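Local coordinates for DPSA (Streptomyces coelicolor, PDB 4CY9), which probably oxidises iron and stores it inside its twelve-subunit, ferritin-like Dps cage, and may also bind DNA, at residues T37-H42 with M56-V61; R27-N32 with V81-P86; Y7-I12 with A72-A77; N44-H49 with I100-A105. One frame throughout, in Å; residues are numbered along the deposited sequence. Where two conformers were deposited one is given.

Contact 1. Residues T37-H42 with M56-V61; sequences TLKHVH and MIDPQV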
loop_
_atom_site.group_PDB
_atom_site.type_symbol
_atom_site.label_atom_id
_atom_site.label_comp_id
_atom_site.label_asym_id
_atom_site.label_seq_id
_atom_site.Cartn_x
_atom_site.Cartn_y
_atom_site.Cartn_z
ATOM N N THR A 37 -29.030 -11.804 4.945
ATOM C CA THR A 37 -29.976 -10.961 5.655
ATOM C C THR A 37 -29.298 -9.619 6.010
ATOM O O THR A 37 -29.964 -8.558 5.946
ATOM C CB THR A 37 -30.424 -11.658 6.973
ATOM O OG1 THR A 37 -31.177 -12.840 6.561
ATOM C CG2 THR A 37 -31.318 -10.755 7.856
ATOM N N LEU A 38 -28.005 -9.626 6.347
ATOM C CA LEU A 38 -27.346 -8.301 6.624
ATOM C C LEU A 38 -27.336 -7.460 5.331
ATOM O O LEU A 38 -27.535 -6.244 5.454
ATOM C CB LEU A 38 -25.857 -8.565 7.022
ATOM C CG LEU A 38 -25.802 -9.166 8.492
ATOM C CD1 LEU A 38 -24.333 -9.683 8.654
ATOM C CD2 LEU A 38 -26.048 -8.046 9.531
ATOM N N LYS A 39 -27.097 -8.069 4.164
ATOM C CA LYS A 39 -27.106 -7.235 2.950
ATOM C C LYS A 39 -28.523 -6.744 2.727
ATOM O O LYS A 39 -28.721 -5.589 2.329
ATOM C CB LYS A 39 -26.677 -8.026 1.727
ATOM C CG LYS A 39 -25.101 -8.116 1.525
ATOM C CD LYS A 39 -24.686 -6.607 1.235
ATOM C CE LYS A 39 -23.330 -6.504 0.631
ATOM N NZ LYS A 39 -23.079 -5.025 0.387
ATOM N N HIS A 40 -29.511 -7.594 2.936
ATOM C CA HIS A 40 -30.922 -7.102 2.823
ATOM C C HIS A 40 -31.202 -5.901 3.699
ATOM O O HIS A 40 -31.865 -4.936 3.249
ATOM C CB HIS A 40 -31.847 -8.327 3.186
ATOM C CG HIS A 40 -33.304 -7.981 3.214
ATOM N ND1 HIS A 40 -34.116 -8.082 2.102
ATOM C CD2 HIS A 40 -34.093 -7.458 4.247
ATOM C CE1 HIS A 40 -35.367 -7.679 2.437
ATOM N NE2 HIS A 40 -35.363 -7.287 3.736
ATOM N N VAL A 41 -30.730 -5.945 4.945
ATOM C CA VAL A 41 -30.940 -4.786 5.819
ATOM C C VAL A 41 -30.180 -3.592 5.236
ATOM O O VAL A 41 -30.665 -2.440 5.218
ATOM C CB VAL A 41 -30.483 -5.115 7.273
ATOM C CG1 VAL A 41 -30.625 -3.854 8.121
ATOM C CG2 VAL A 41 -31.449 -6.217 7.843
ATOM N N HIS A 42 -28.914 -3.766 4.868
ATOM C CA HIS A 42 -28.103 -2.678 4.302
ATOM C C HIS A 42 -28.857 -1.986 3.153
ATOM O O HIS A 42 -28.815 -0.760 3.029
ATOM C CB HIS A 42 -26.819 -3.346 3.837
ATOM C CG HIS A 42 -25.851 -2.480 3.090
ATOM N ND1 HIS A 42 -24.921 -1.711 3.726
ATOM C CD2 HIS A 42 -25.483 -2.518 1.737
ATOM C CE1 HIS A 42 -24.080 -1.104 2.849
ATOM N NE2 HIS A 42 -24.441 -1.620 1.575
ATOM N N MET A 56 -22.381 0.843 8.784
ATOM C CA MET A 56 -21.903 -0.079 9.903
ATOM C C MET A 56 -22.061 -1.665 9.609
ATOM O O MET A 56 -21.310 -2.559 10.085
ATOM C CB MET A 56 -22.713 0.140 11.095
ATOM C CG MET A 56 -22.486 -0.829 12.274
ATOM S SD MET A 56 -23.535 -0.389 13.774
ATOM C CE MET A 56 -25.068 -1.421 13.661
ATOM N N ILE A 57 -23.072 -1.981 8.822
ATOM C CA ILE A 57 -23.315 -3.424 8.476
ATOM C C ILE A 57 -22.227 -3.923 7.553
ATOM O O ILE A 57 -21.905 -5.114 7.519
ATOM C CB ILE A 57 -24.744 -3.489 7.802
ATOM C CG1 ILE A 57 -25.740 -3.299 8.886
ATOM C CG2 ILE A 57 -24.871 -4.818 6.973
ATOM C CD1 ILE A 57 -27.189 -3.177 8.305
ATOM N N ASP A 58 -21.662 -3.031 6.702
ATOM C CA ASP A 58 -20.807 -3.624 5.618
ATOM C C ASP A 58 -19.558 -4.425 6.167
ATOM O O ASP A 58 -19.312 -5.515 5.593
ATOM C CB ASP A 58 -20.596 -2.551 4.466
ATOM C CG ASP A 58 -21.376 -2.977 3.099
ATOM O OD1 ASP A 58 -22.171 -4.176 2.844
ATOM O OD2 ASP A 58 -21.122 -2.147 2.215
ATOM N N PRO A 59 -18.837 -3.982 7.175
ATOM C CA PRO A 59 -17.761 -4.845 7.573
ATOM C C PRO A 59 -18.258 -6.156 8.257
ATOM O O PRO A 59 -17.521 -7.145 8.235
ATOM C CB PRO A 59 -16.982 -4.067 8.592
ATOM C CG PRO A 59 -17.884 -2.946 9.080
ATOM C CD PRO A 59 -18.673 -2.607 7.834
ATOM N N GLN A 60 -19.447 -6.141 8.865
ATOM C CA GLN A 60 -19.967 -7.364 9.442
ATOM C C GLN A 60 -20.389 -8.352 8.319
ATOM O O GLN A 60 -20.182 -9.554 8.475
ATOM C CB GLN A 60 -21.166 -7.002 10.306
ATOM C CG GLN A 60 -21.811 -8.246 10.871
ATOM C CD GLN A 60 -20.954 -9.016 11.951
ATOM O OE1 GLN A 60 -19.688 -8.745 12.208
ATOM N NE2 GLN A 60 -21.578 -9.946 12.579
ATOM N N VAL A 61 -20.885 -7.839 7.180
ATOM C CA VAL A 61 -21.196 -8.716 6.023
ATOM C C VAL A 61 -19.924 -9.456 5.643
ATOM O O VAL A 61 -19.871 -10.677 5.440
ATOM C CB VAL A 61 -21.680 -7.895 4.790
ATOM C CG1 VAL A 61 -21.749 -8.813 3.540
ATOM C CG2 VAL A 61 -23.110 -7.393 5.103
#

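Contact 2. Residues R27-N32 with V81-P86; sequences RLHALN and VAQGTP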
loop_
_atom_site.group_PDB
_atom_site.type_symbol
_atom_site.label_atom_id
_atom_site.label_comp_id
_atom_site.label_asym_id
_atom_site.label_seq_id
_atom_site.Cartn_x
_atom_site.Cartn_y
_atom_site.Cartn_z
ATOM N N ARG A 27 -24.724 -24.780 11.215
ATOM C CA ARG A 27 -24.165 -23.494 11.536
ATOM C C ARG A 27 -23.829 -22.773 10.185
ATOM O O ARG A 27 -23.952 -21.528 10.151
ATOM C CB ARG A 27 -22.852 -23.628 12.275
ATOM C CG ARG A 27 -23.078 -24.128 13.746
ATOM C CD ARG A 27 -23.988 -23.231 14.559
ATOM N NE ARG A 27 -25.391 -23.666 14.459
ATOM C CZ ARG A 27 -26.448 -22.836 14.422
ATOM N NH1 ARG A 27 -26.331 -21.463 14.328
ATOM N NH2 ARG A 27 -27.698 -23.354 14.604
ATOM N N LEU A 28 -23.398 -23.512 9.169
ATOM C CA LEU A 28 -23.137 -22.857 7.844
ATOM C C LEU A 28 -24.437 -22.308 7.243
ATOM O O LEU A 28 -24.457 -21.138 6.778
ATOM C CB LEU A 28 -22.477 -23.868 6.905
ATOM C CG LEU A 28 -22.259 -23.371 5.470
ATOM C CD1 LEU A 28 -21.300 -22.111 5.494
ATOM C CD2 LEU A 28 -21.497 -24.501 4.727
ATOM N N HIS A 29 -25.581 -23.035 7.312
ATOM C CA HIS A 29 -26.810 -22.363 6.841
ATOM C C HIS A 29 -27.117 -21.100 7.606
ATOM O O HIS A 29 -27.559 -20.142 7.049
ATOM C CB HIS A 29 -28.016 -23.377 7.082
ATOM C CG HIS A 29 -27.943 -24.573 6.169
ATOM N ND1 HIS A 29 -27.514 -24.511 4.866
ATOM C CD2 HIS A 29 -28.313 -25.896 6.418
ATOM C CE1 HIS A 29 -27.600 -25.785 4.333
ATOM N NE2 HIS A 29 -28.059 -26.602 5.275
ATOM N N ALA A 30 -26.901 -21.146 8.936
ATOM C CA ALA A 30 -27.145 -19.905 9.712
ATOM C C ALA A 30 -26.246 -18.736 9.298
ATOM O O ALA A 30 -26.749 -17.592 9.267
ATOM C CB ALA A 30 -27.115 -20.121 11.248
ATOM N N LEU A 31 -24.973 -19.018 9.057
ATOM C CA LEU A 31 -24.063 -17.913 8.701
ATOM C C LEU A 31 -24.415 -17.435 7.279
ATOM O O LEU A 31 -24.376 -16.214 7.049
ATOM C CB LEU A 31 -22.604 -18.434 8.725
ATOM C CG LEU A 31 -22.161 -18.660 10.211
ATOM C CD1 LEU A 31 -20.791 -19.450 10.066
ATOM C CD2 LEU A 31 -21.868 -17.305 10.946
ATOM N N ASN A 32 -24.806 -18.346 6.354
ATOM C CA ASN A 32 -25.142 -17.853 5.008
ATOM C C ASN A 32 -26.417 -17.082 5.050
ATOM O O ASN A 32 -26.521 -16.009 4.428
ATOM C CB ASN A 32 -25.304 -19.060 4.096
ATOM C CG ASN A 32 -23.929 -19.621 3.638
ATOM O OD1 ASN A 32 -22.899 -18.933 3.665
ATOM N ND2 ASN A 32 -23.941 -20.927 3.158
ATOM N N VAL A 81 -19.724 -32.603 3.029
ATOM C CA VAL A 81 -20.082 -31.743 1.895
ATOM C C VAL A 81 -20.623 -30.441 2.520
ATOM O O VAL A 81 -21.566 -30.468 3.274
ATOM C CB VAL A 81 -21.139 -32.447 1.011
ATOM C CG1 VAL A 81 -21.606 -31.416 -0.042
ATOM C CG2 VAL A 81 -20.520 -33.738 0.410
ATOM N N ALA A 82 -20.002 -29.305 2.234
ATOM C CA ALA A 82 -20.548 -28.033 2.749
ATOM C C ALA A 82 -21.641 -27.576 1.811
ATOM O O ALA A 82 -21.295 -26.811 0.852
ATOM C CB ALA A 82 -19.390 -27.031 2.693
ATOM N N GLN A 83 -22.888 -27.676 2.230
ATOM C CA GLN A 83 -24.004 -27.379 1.306
ATOM C C GLN A 83 -24.285 -25.862 1.335
ATOM O O GLN A 83 -24.611 -25.287 2.389
ATOM C CB GLN A 83 -25.249 -28.112 1.883
ATOM C CG GLN A 83 -26.347 -27.999 0.792
ATOM C CD GLN A 83 -25.994 -28.647 -0.536
ATOM O OE1 GLN A 83 -25.324 -29.706 -0.605
ATOM N NE2 GLN A 83 -26.413 -27.974 -1.648
ATOM N N GLY A 84 -24.088 -25.203 0.182
ATOM C CA GLY A 84 -24.140 -23.730 0.154
ATOM C C GLY A 84 -25.311 -23.197 -0.693
ATOM O O GLY A 84 -25.428 -21.965 -0.780
ATOM N N THR A 85 -26.138 -24.081 -1.245
ATOM C CA THR A 85 -27.221 -23.584 -2.221
ATOM C C THR A 85 -28.430 -23.111 -1.383
ATOM O O THR A 85 -28.681 -23.541 -0.281
ATOM C CB THR A 85 -27.636 -24.675 -3.227
ATOM O OG1 THR A 85 -28.155 -25.766 -2.457
ATOM C CG2 THR A 85 -26.390 -25.109 -4.032
ATOM N N PRO A 86 -29.191 -22.141 -1.890
ATOM C CA PRO A 86 -30.233 -21.556 -1.070
ATOM C C PRO A 86 -31.454 -22.499 -0.905
ATOM O O PRO A 86 -32.124 -22.394 0.104
ATOM C CB PRO A 86 -30.662 -20.273 -1.889
ATOM C CG PRO A 86 -30.215 -20.553 -3.354
ATOM C CD PRO A 86 -28.888 -21.356 -3.143
HETATM O O HOH W 1 -26.026 -22.891 3.232
#

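Contact 3. Residues Y7-I12 with A72-A77; sequences YTVPGI and AERIAA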
loop_
_atom_site.group_PDB
_atom_site.type_symbol
_atom_site.label_atom_id
_atom_site.label_comp_id
_atom_site.label_asym_id
_atom_site.label_seq_id
_atom_site.Cartn_x
_atom_site.Cartn_y
_atom_site.Cartn_z
ATOM N N TYR A 7 -13.225 -40.474 5.211
ATOM C CA TYR A 7 -11.974 -40.176 5.827
ATOM C C TYR A 7 -12.299 -38.967 6.693
ATOM O O TYR A 7 -13.303 -38.347 6.441
ATOM C CB TYR A 7 -10.887 -39.738 4.696
ATOM C CG TYR A 7 -11.234 -38.364 4.104
ATOM C CD1 TYR A 7 -12.108 -38.256 2.997
ATOM C CD2 TYR A 7 -10.675 -37.127 4.635
ATOM C CE1 TYR A 7 -12.448 -37.040 2.470
ATOM C CE2 TYR A 7 -11.107 -35.866 4.137
ATOM C CZ TYR A 7 -11.935 -35.843 3.022
ATOM O OH TYR A 7 -12.352 -34.621 2.512
ATOM N N THR A 8 -11.441 -38.609 7.635
ATOM C CA THR A 8 -11.624 -37.335 8.387
ATOM C C THR A 8 -10.243 -36.878 8.829
ATOM O O THR A 8 -9.221 -37.545 8.501
ATOM C CB THR A 8 -12.693 -37.539 9.493
ATOM O OG1 THR A 8 -12.999 -36.249 10.025
ATOM C CG2 THR A 8 -12.102 -38.428 10.674
ATOM N N VAL A 9 -10.205 -35.854 9.616
ATOM C CA VAL A 9 -9.003 -35.281 10.078
ATOM C C VAL A 9 -8.261 -36.346 10.965
ATOM O O VAL A 9 -8.992 -37.120 11.658
ATOM C CB VAL A 9 -9.530 -34.156 10.907
ATOM C CG1 VAL A 9 -8.387 -33.644 11.754
ATOM C CG2 VAL A 9 -10.072 -33.029 9.975
ATOM N N PRO A 10 -6.943 -36.438 10.891
ATOM C CA PRO A 10 -6.246 -37.468 11.739
ATOM C C PRO A 10 -6.633 -37.288 13.225
ATOM O O PRO A 10 -6.683 -36.166 13.775
ATOM C CB PRO A 10 -4.772 -37.114 11.530
ATOM C CG PRO A 10 -4.716 -36.734 10.043
ATOM C CD PRO A 10 -5.959 -35.747 10.028
ATOM N N GLY A 11 -6.863 -38.449 13.857
ATOM C CA GLY A 11 -7.047 -38.367 15.334
ATOM C C GLY A 11 -8.511 -38.338 15.707
ATOM O O GLY A 11 -8.811 -38.336 16.954
ATOM N N ILE A 12 -9.446 -38.188 14.754
ATOM C CA ILE A 12 -10.891 -38.090 15.006
ATOM C C ILE A 12 -11.500 -39.350 14.431
ATOM O O ILE A 12 -11.165 -39.733 13.329
ATOM C CB ILE A 12 -11.535 -36.865 14.253
ATOM C CG1 ILE A 12 -10.951 -35.543 14.772
ATOM C CG2 ILE A 12 -13.078 -36.884 14.397
ATOM C CD1 ILE A 12 -11.628 -34.306 14.198
ATOM N N ALA A 72 -17.323 -23.825 6.261
ATOM C CA ALA A 72 -17.442 -24.746 5.102
ATOM C C ALA A 72 -16.168 -25.562 4.861
ATOM O O ALA A 72 -16.271 -26.756 4.574
ATOM C CB ALA A 72 -17.766 -23.901 3.806
ATOM N N GLU A 73 -15.005 -24.897 4.894
ATOM C CA GLU A 73 -13.769 -25.628 4.595
ATOM C C GLU A 73 -13.445 -26.599 5.767
ATOM O O GLU A 73 -12.792 -27.598 5.536
ATOM C CB GLU A 73 -12.602 -24.646 4.386
ATOM C CG GLU A 73 -12.969 -24.004 2.988
ATOM C CD GLU A 73 -11.765 -23.183 2.396
ATOM O OE1 GLU A 73 -10.918 -22.781 3.238
ATOM O OE2 GLU A 73 -11.892 -22.781 1.252
ATOM N N ARG A 74 -13.973 -26.283 6.961
ATOM C CA ARG A 74 -13.706 -27.244 8.082
ATOM C C ARG A 74 -14.610 -28.471 7.882
ATOM O O ARG A 74 -14.169 -29.635 8.088
ATOM C CB ARG A 74 -14.081 -26.557 9.428
ATOM C CG ARG A 74 -13.740 -27.515 10.615
ATOM C CD ARG A 74 -12.176 -27.741 10.596
ATOM N NE ARG A 74 -11.804 -28.583 11.792
ATOM C CZ ARG A 74 -10.551 -29.064 11.923
ATOM N NH1 ARG A 74 -9.637 -28.797 10.963
ATOM N NH2 ARG A 74 -10.285 -29.859 12.979
ATOM N N ILE A 75 -15.823 -28.252 7.410
ATOM C CA ILE A 75 -16.678 -29.426 7.005
ATOM C C ILE A 75 -15.956 -30.279 5.981
ATOM O O ILE A 75 -15.905 -31.524 6.075
ATOM C CB ILE A 75 -17.987 -28.927 6.386
ATOM C CG1 ILE A 75 -18.940 -28.398 7.545
ATOM C CG2 ILE A 75 -18.710 -30.125 5.698
ATOM C CD1 ILE A 75 -20.167 -27.555 7.025
ATOM N N ALA A 76 -15.363 -29.614 4.963
ATOM C CA ALA A 76 -14.714 -30.402 3.910
ATOM C C ALA A 76 -13.478 -31.142 4.449
ATOM O O ALA A 76 -13.289 -32.364 4.155
ATOM C CB ALA A 76 -14.280 -29.392 2.768
ATOM N N ALA A 77 -12.691 -30.509 5.354
ATOM C CA ALA A 77 -11.504 -31.172 5.940
ATOM C C ALA A 77 -11.971 -32.376 6.804
ATOM O O ALA A 77 -11.288 -33.385 6.846
ATOM C CB ALA A 77 -10.738 -30.166 6.792
#

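Contact 4. Residues N44-H49 with I100-A105; sequences NVVGPH and IGRADA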
loop_
_atom_site.group_PDB
_atom_site.type_symbol
_atom_site.label_atom_id
_atom_site.label_comp_id
_atom_site.label_asym_id
_atom_site.label_seq_id
_atom_site.Cartn_x
_atom_site.Cartn_y
_atom_site.Cartn_z
ATOM N N ASN A 44 -32.111 -1.893 2.532
ATOM C CA ASN A 44 -33.504 -1.507 2.759
ATOM C C ASN A 44 -33.722 -0.708 4.046
ATOM O O ASN A 44 -34.862 -0.462 4.423
ATOM C CB ASN A 44 -34.376 -2.781 2.828
ATOM C CG ASN A 44 -34.404 -3.500 1.449
ATOM O OD1 ASN A 44 -33.993 -4.697 1.293
ATOM N ND2 ASN A 44 -34.786 -2.726 0.424
ATOM N N VAL A 45 -32.669 -0.190 4.670
ATOM C CA VAL A 45 -32.817 0.752 5.766
ATOM C C VAL A 45 -33.112 2.167 5.223
ATOM O O VAL A 45 -32.529 2.536 4.207
ATOM C CB VAL A 45 -31.478 0.872 6.618
ATOM C CG1 VAL A 45 -31.393 -0.273 7.600
ATOM C CG2 VAL A 45 -30.183 0.943 5.765
ATOM N N VAL A 46 -33.941 2.918 5.918
ATOM C CA VAL A 46 -34.261 4.333 5.556
ATOM C C VAL A 46 -34.278 5.168 6.835
ATOM O O VAL A 46 -34.188 4.668 7.976
ATOM C CB VAL A 46 -35.679 4.387 4.820
ATOM C CG1 VAL A 46 -35.547 3.619 3.468
ATOM C CG2 VAL A 46 -36.822 3.837 5.700
ATOM N N GLY A 47 -34.512 6.454 6.605
ATOM C CA GLY A 47 -34.696 7.396 7.700
ATOM C C GLY A 47 -33.374 8.016 8.043
ATOM O O GLY A 47 -32.355 7.783 7.468
ATOM N N PRO A 48 -33.381 8.933 9.075
ATOM C CA PRO A 48 -32.306 9.859 9.334
ATOM C C PRO A 48 -31.067 9.206 9.820
ATOM O O PRO A 48 -29.977 9.825 9.712
ATOM C CB PRO A 48 -32.898 10.767 10.462
ATOM C CG PRO A 48 -34.281 10.526 10.547
ATOM C CD PRO A 48 -34.665 9.304 9.730
ATOM N N HIS A 49 -31.130 7.929 10.261
ATOM C CA HIS A 49 -29.867 7.202 10.577
ATOM C C HIS A 49 -29.391 6.327 9.435
ATOM O O HIS A 49 -28.568 5.465 9.652
ATOM C CB HIS A 49 -30.140 6.303 11.834
ATOM C CG HIS A 49 -30.491 7.150 13.044
ATOM N ND1 HIS A 49 -29.468 7.823 13.743
ATOM C CD2 HIS A 49 -31.641 7.421 13.648
ATOM C CE1 HIS A 49 -30.098 8.512 14.748
ATOM N NE2 HIS A 49 -31.370 8.322 14.665
ATOM N N ILE A 100 -38.579 -8.162 7.802
ATOM C CA ILE A 100 -38.674 -6.700 7.642
ATOM C C ILE A 100 -38.274 -6.322 6.203
ATOM O O ILE A 100 -37.156 -6.755 5.751
ATOM C CB ILE A 100 -37.683 -5.957 8.593
ATOM C CG1 ILE A 100 -37.923 -6.445 10.048
ATOM C CG2 ILE A 100 -37.933 -4.436 8.523
ATOM C CD1 ILE A 100 -39.409 -6.318 10.528
ATOM N N GLY A 101 -39.125 -5.552 5.486
ATOM C CA GLY A 101 -38.659 -5.072 4.134
ATOM C C GLY A 101 -38.032 -3.676 4.338
ATOM O O GLY A 101 -37.012 -3.480 5.067
ATOM N N ARG A 102 -38.585 -2.664 3.652
ATOM C CA ARG A 102 -38.045 -1.334 3.869
ATOM C C ARG A 102 -38.501 -0.849 5.250
ATOM O O ARG A 102 -39.722 -1.000 5.638
ATOM C CB ARG A 102 -38.603 -0.369 2.769
ATOM C CG ARG A 102 -38.131 1.044 3.024
ATOM C CD ARG A 102 -39.135 1.936 2.298
ATOM N NE ARG A 102 -38.929 1.800 0.925
ATOM C CZ ARG A 102 -39.792 1.382 -0.041
ATOM N NH1 ARG A 102 -41.009 0.863 0.100
ATOM N NH2 ARG A 102 -39.331 1.448 -1.276
ATOM N N ALA A 103 -37.614 -0.266 6.053
ATOM C CA ALA A 103 -38.030 0.224 7.409
ATOM C C ALA A 103 -36.988 1.130 7.934
ATOM O O ALA A 103 -35.873 1.166 7.457
ATOM C CB ALA A 103 -38.182 -0.967 8.438
ATOM N N ASP A 104 -37.367 1.886 8.971
ATOM C CA ASP A 104 -36.371 2.757 9.522
ATOM C C ASP A 104 -35.250 1.923 10.230
ATOM O O ASP A 104 -35.374 0.795 10.596
ATOM C CB ASP A 104 -36.988 3.754 10.498
ATOM C CG ASP A 104 -36.931 3.279 11.921
ATOM O OD1 ASP A 104 -37.512 2.230 12.215
ATOM O OD2 ASP A 104 -36.133 3.846 12.725
ATOM N N ALA A 105 -34.114 2.573 10.346
ATOM C CA ALA A 105 -32.872 1.897 10.631
ATOM C C ALA A 105 -32.976 1.377 11.981
ATOM O O ALA A 105 -32.582 0.181 12.265
ATOM C CB ALA A 105 -31.584 2.822 10.355
#

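Contact 1. Residues T37-H42 with M56-V61
H42 carries its ring anti to the backbone N (chi1 174°), while chi1 of D58 lies off the staggered values, and together these torsions set the carboxylate above one face of the imidazole. OD1 of D58 lies over the ring centre of H42, 3.5 Å above its plane, with the two planes 30° apart. D58 OD2 reaches H42 CE1 at 3.2 Å, but its angle to NE2 is too poor for a hydrogen bond. K39, bent at chi2, brings NZ to the syn lone pair of D58 OD1 at 2.8 Å; NZ is shared, since it also forms a salt bridge with D69 of the second subunit. Nearby, L38 CB meets V61 CG2 at 3.5 Å, and V41 CG1 meets I57 CD1 at 3.5 Å, the latter two side chains crossing nearly at right angles. The segments, from helices 14-44 and 50-77, run antiparallel, their local axes 9.5 Å apart at 162°. With H54 stacked on H42 and E73 of the second subunit packed against it, the polar side is consistent with the intersubunit ferroxidase region of Dps proteins. On the bundle side, L38 packs on L112 and Y116 of helix 105-133 and on F151 of helix 135-158.

Contact 2. Residues R27-N32 with V81-P86
The H29 ring takes water 1 at its edge, in plane, with ND1 2.7 Å from the water oxygen, while Q83 O approaches obliquely, 3.6 Å from CE1; the 81-86 segment sets no atom squarely over either face. The second flat group, the Q83 amide, is inclined 46° to this ring. Q83 NE2 donates to T85 OG1 at 2.9 Å, the acceptor only 6° out of the amide plane, which fixes the rotation of the amide alongside its own loop. Water 1 mediates the polar contact: it accepts from N32 ND2 at 2.9 Å and donates to Q83 O at 2.9 Å, so one molecule ties two helix side chains to a loop carbonyl. Beside it, L28 CD2 packs on A82 CB at 3.9 Å. The far ends have other partners, H29 NE2 with E92 and N32 OD1 with H35. T85 stands at the N-cap of helix 86-92, its OG1 also bonded to D97 of the second subunit, and G84 N is bonded to H40 of that subunit. Such a short helix in the long connection between the second and third bundle helices, lying against a neighbouring subunit, is a hallmark of the Dps fold within the ferritin-like four-helix bundles.

Contact 3. Residues Y7-I12 with A72-A77
Y7 and V9 lie on an extended piece of chain that folds into a type II beta turn from V9 to I12, closed by a weak I12 N to V9 O bond of 3.3 Å, with G11 taking the positive phi of the turn. Y7 and V9, before and at the start of this turn, pack the N-terminal tail against the C-terminal end of helix 50-77 in the ferritin-like four-helix bundle, V9 and A77 having the closest CA atoms, 6.3 Å apart.

With CG of Y7 placed between its backbone N and carbonyl carbon (chi1 70°), the ring extends toward the helix end. There Y7 OH lies 2.9 Å from A76 O and Y7 CE2 lies 3.7 Å from A77 O, both oxygens oblique to the ring. The same hydroxyl makes a weak hydrogen bond to E160 of the fourth subunit. Putting an alanine at Y7 would probably leave A76 O without the hydroxyl beside it, take the ring from A77 O, and deprive E160 of that subunit of a weak partner.

V9 was modelled in two conformers, so its side-chain contacts are tentative: in the one described here CG2 stands over one guanidinium face of R74, offset toward the rim and 4.1 Å above the plane, and V9 CG2 also sits 3.4 Å from A77 O. R74 is bent at chi2 (63°), which turns its guanidinium back toward the tail. The group forms a salt bridge to E149 of the fourth subunit, and within its own chain R74 NE is hydrogen-bonded to T137 OG1 while R74 NH2 pairs with D134 OD2.

Contact 4. Residues N44-H49 with I100-A105
R102 can be followed across V46 and on into the assembly. Its CB lies 4.1 Å from N44 O; CG then meets V46 CG1 at 3.7 Å, and CD passes the same methyl, V46 CG1, at 4.1 Å, the two side chains slanting across one another. Bent at chi3 (-71°), the chain leads its polar tip to other molecules: NE forms a salt bridge with E160 of the fifth subunit, NH2 a weak hydrogen bond with G79 O of the second, and NH1 a hydrogen bond with a glycerol probably left from crystallisation. The other V46 branch, CG2, presses to 3.3 Å from A103 O. With an alanine in place of V46, the R102 methylenes would probably lose their apolar support and the guanidinium would be freer to swing from E160 of the fifth subunit.

Strands 45-46 and 103-104 run parallel. A103 N donates to N44 O at 3.2 Å, and V46 N returns a bond to A103 O at 3.0 Å. A105 N to V46 O is a weak third bond. H49, packed by CB on A105 CB, meets H49 of both the third and the fifth subunits edge-to-face.

Backbone bonds thus fix the two strands to each other. R102 and H49 face other subunits, whereas D104, in the conformer described, caps helix 105-133 of its own chain; the contact therefore serves both the fold and the subunit interface.

Contacts 1 and 4 lie on the same side of the chain centre, their centres 13 Å apart, and touch through H40 NE2 and I100 O, a probable hydrogen bond of 2.7 Å. Contacts 2 and 3 also touch: L28 CD2 packs on A72 CB at 3.9 Å, and their centres are 16 Å apart. Contacts 1 and 2 share helix 14-44 but keep about 5 Å between nearest atoms; their segments also meet across the subunit boundary. All four contacts reach the second subunit. The probable ferroxidase region brings H42 of contact 1 next to E73, from segment 72-77 of contact 3, of the second subunit. Contacts 3 and 4 have centres 42 Å apart, on opposite sides of the chain centre.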